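Long-range contact in eukaryotic translation initiation factor 4 gamma 2 (Homo sapiens, PDB 4IUL), which probably acts in translation initiation as a scaffold of the eIF4G family, engaging the RNA helicase eIF4A through its MIF4G domain: residues Q221-M226 with Q244-L249. Numbering follows the deposited sequence.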
# COMPACT_ATOMS: atom_id res chain seq x y z
N GLN A 221 17.11 -14.89 2.63
CA GLN A 221 17.49 -14.63 1.25
C GLN A 221 17.47 -13.12 0.94
O GLN A 221 18.37 -12.61 0.28
CB GLN A 221 16.54 -15.38 0.32
CG GLN A 221 17.10 -15.70 -1.05
CD GLN A 221 16.10 -16.45 -1.90
OE1 GLN A 221 15.38 -17.33 -1.41
NE2 GLN A 221 16.06 -16.13 -3.19
N TYR A 222 16.44 -12.42 1.43
CA TYR A 222 16.31 -10.98 1.21
C TYR A 222 17.48 -10.20 1.82
O TYR A 222 18.10 -9.36 1.16
CB TYR A 222 15.03 -10.44 1.84
CG TYR A 222 13.71 -10.90 1.25
CD1 TYR A 222 12.56 -10.94 2.04
CD2 TYR A 222 13.60 -11.27 -0.09
CE1 TYR A 222 11.33 -11.33 1.52
CE2 TYR A 222 12.37 -11.67 -0.63
CZ TYR A 222 11.24 -11.70 0.19
OH TYR A 222 10.01 -12.09 -0.30
N PHE A 223 17.76 -10.47 3.09
CA PHE A 223 18.82 -9.77 3.79
C PHE A 223 20.25 -10.12 3.35
O PHE A 223 21.18 -9.37 3.64
CB PHE A 223 18.65 -9.92 5.30
CG PHE A 223 17.59 -9.03 5.88
CD1 PHE A 223 16.24 -9.33 5.70
CD2 PHE A 223 17.94 -7.86 6.54
CE1 PHE A 223 15.24 -8.46 6.17
CE2 PHE A 223 16.96 -6.99 7.02
CZ PHE A 223 15.60 -7.29 6.83
N ALA A 224 20.42 -11.24 2.66
CA ALA A 224 21.74 -11.60 2.17
C ALA A 224 21.95 -10.60 1.03
O ALA A 224 22.96 -9.89 0.97
CB ALA A 224 21.75 -13.02 1.63
N ARG A 225 20.97 -10.55 0.15
CA ARG A 225 20.98 -9.65 -1.00
C ARG A 225 21.23 -8.21 -0.54
O ARG A 225 21.93 -7.46 -1.22
CB ARG A 225 19.64 -9.78 -1.72
CG ARG A 225 19.33 -8.72 -2.75
CD ARG A 225 20.25 -8.78 -3.95
NE ARG A 225 19.77 -7.88 -5.00
CZ ARG A 225 20.44 -7.59 -6.11
NH1 ARG A 225 21.64 -8.12 -6.32
NH2 ARG A 225 19.91 -6.76 -7.00
N MET A 226 20.68 -7.84 0.61
CA MET A 226 20.84 -6.49 1.16
C MET A 226 22.25 -6.21 1.65
O MET A 226 22.76 -5.09 1.50
CB MET A 226 19.84 -6.25 2.30
CG MET A 226 18.40 -5.97 1.85
SD MET A 226 17.16 -6.14 3.16
CE MET A 226 17.31 -4.59 4.05
N GLN A 244 22.41 -0.64 6.11
CA GLN A 244 23.16 -1.14 7.25
C GLN A 244 22.36 -1.06 8.54
O GLN A 244 22.43 -1.96 9.38
CB GLN A 244 24.46 -0.36 7.43
CG GLN A 244 25.45 -0.50 6.29
CD GLN A 244 26.79 0.15 6.59
OE1 GLN A 244 27.69 0.18 5.74
NE2 GLN A 244 26.94 0.69 7.80
N ASP A 245 21.59 0.01 8.71
CA ASP A 245 20.79 0.16 9.92
C ASP A 245 19.63 -0.83 9.96
O ASP A 245 19.24 -1.30 11.03
CB ASP A 245 20.25 1.59 10.02
CG ASP A 245 19.52 1.84 11.34
OD1 ASP A 245 20.17 1.78 12.40
OD2 ASP A 245 18.29 2.09 11.30
N THR A 246 19.07 -1.15 8.80
CA THR A 246 17.96 -2.09 8.72
C THR A 246 18.46 -3.51 9.01
O THR A 246 17.87 -4.23 9.80
CB THR A 246 17.29 -2.04 7.33
OG1 THR A 246 16.75 -0.74 7.11
CG2 THR A 246 16.17 -3.07 7.23
N VAL A 247 19.55 -3.88 8.36
CA VAL A 247 20.16 -5.20 8.55
C VAL A 247 20.51 -5.45 10.01
O VAL A 247 20.22 -6.52 10.55
CB VAL A 247 21.43 -5.33 7.69
CG1 VAL A 247 22.31 -6.44 8.21
CG2 VAL A 247 21.04 -5.61 6.25
N GLU A 248 21.14 -4.47 10.65
CA GLU A 248 21.54 -4.56 12.04
C GLU A 248 20.34 -4.76 12.97
O GLU A 248 20.44 -5.43 14.00
CB GLU A 248 22.28 -3.29 12.45
CG GLU A 248 22.79 -3.28 13.88
CD GLU A 248 23.44 -1.95 14.26
OE1 GLU A 248 24.45 -1.58 13.62
OE2 GLU A 248 22.93 -1.29 15.18
N LEU A 249 19.20 -4.18 12.60
CA LEU A 249 17.98 -4.30 13.40
C LEU A 249 17.47 -5.73 13.37
O LEU A 249 16.99 -6.25 14.37
CB LEU A 249 16.91 -3.35 12.86
CG LEU A 249 15.56 -3.32 13.59
CD1 LEU A 249 15.78 -2.94 15.04
CD2 LEU A 249 14.62 -2.34 12.92
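F223 and M226, three residues apart on helix 216-227, press against T246 and V247, neighbours on helix 237-251. The close-packed part lies around the F223 ring. V247 CG2 meets the ring's edge, lying 3.8 Å from F223 CD2, and V247 CA sits in the ring plane, 4.0 Å from F223 CE2. A flat aromatic can thus slip its rim between the helices and reach the opposing backbone. M226 SD stands 3.8 Å above the plane of the same ring, over its centre, a Met-aromatic contact made within one helix. The chain of M226 then bends at its last torsion (chi3 80°), sending CE across to T246 CG2 at 3.7 Å; an unbranched, flexible thioether suits this double task.

The two segments run roughly antiparallel, at 143° with axes 10.5 Å apart, a packing of successive helices consistent with the HEAT-repeat architecture of MIF4G domains. M203 of helix 193-210 touches both F223 and T246, so the pair is packed onto the preceding part of the solenoid.

T246 fits a buried place because its two branches divide the work: CG2 lies anti to the backbone N and faces the apolar partners, while OG1 bonds to the carbonyl O of L242 one turn earlier. Short, β-branched V247 stands where the CA atoms come nearest, opposite F223, and its CG2 can touch both the ring and M226 CB, the latter more loosely at 4.2 Å. Farther round the helices the surface turns polar: Q221 and E248 face solvent, while D245, also exposed, forms a salt bridge with R204 of helix 193-210.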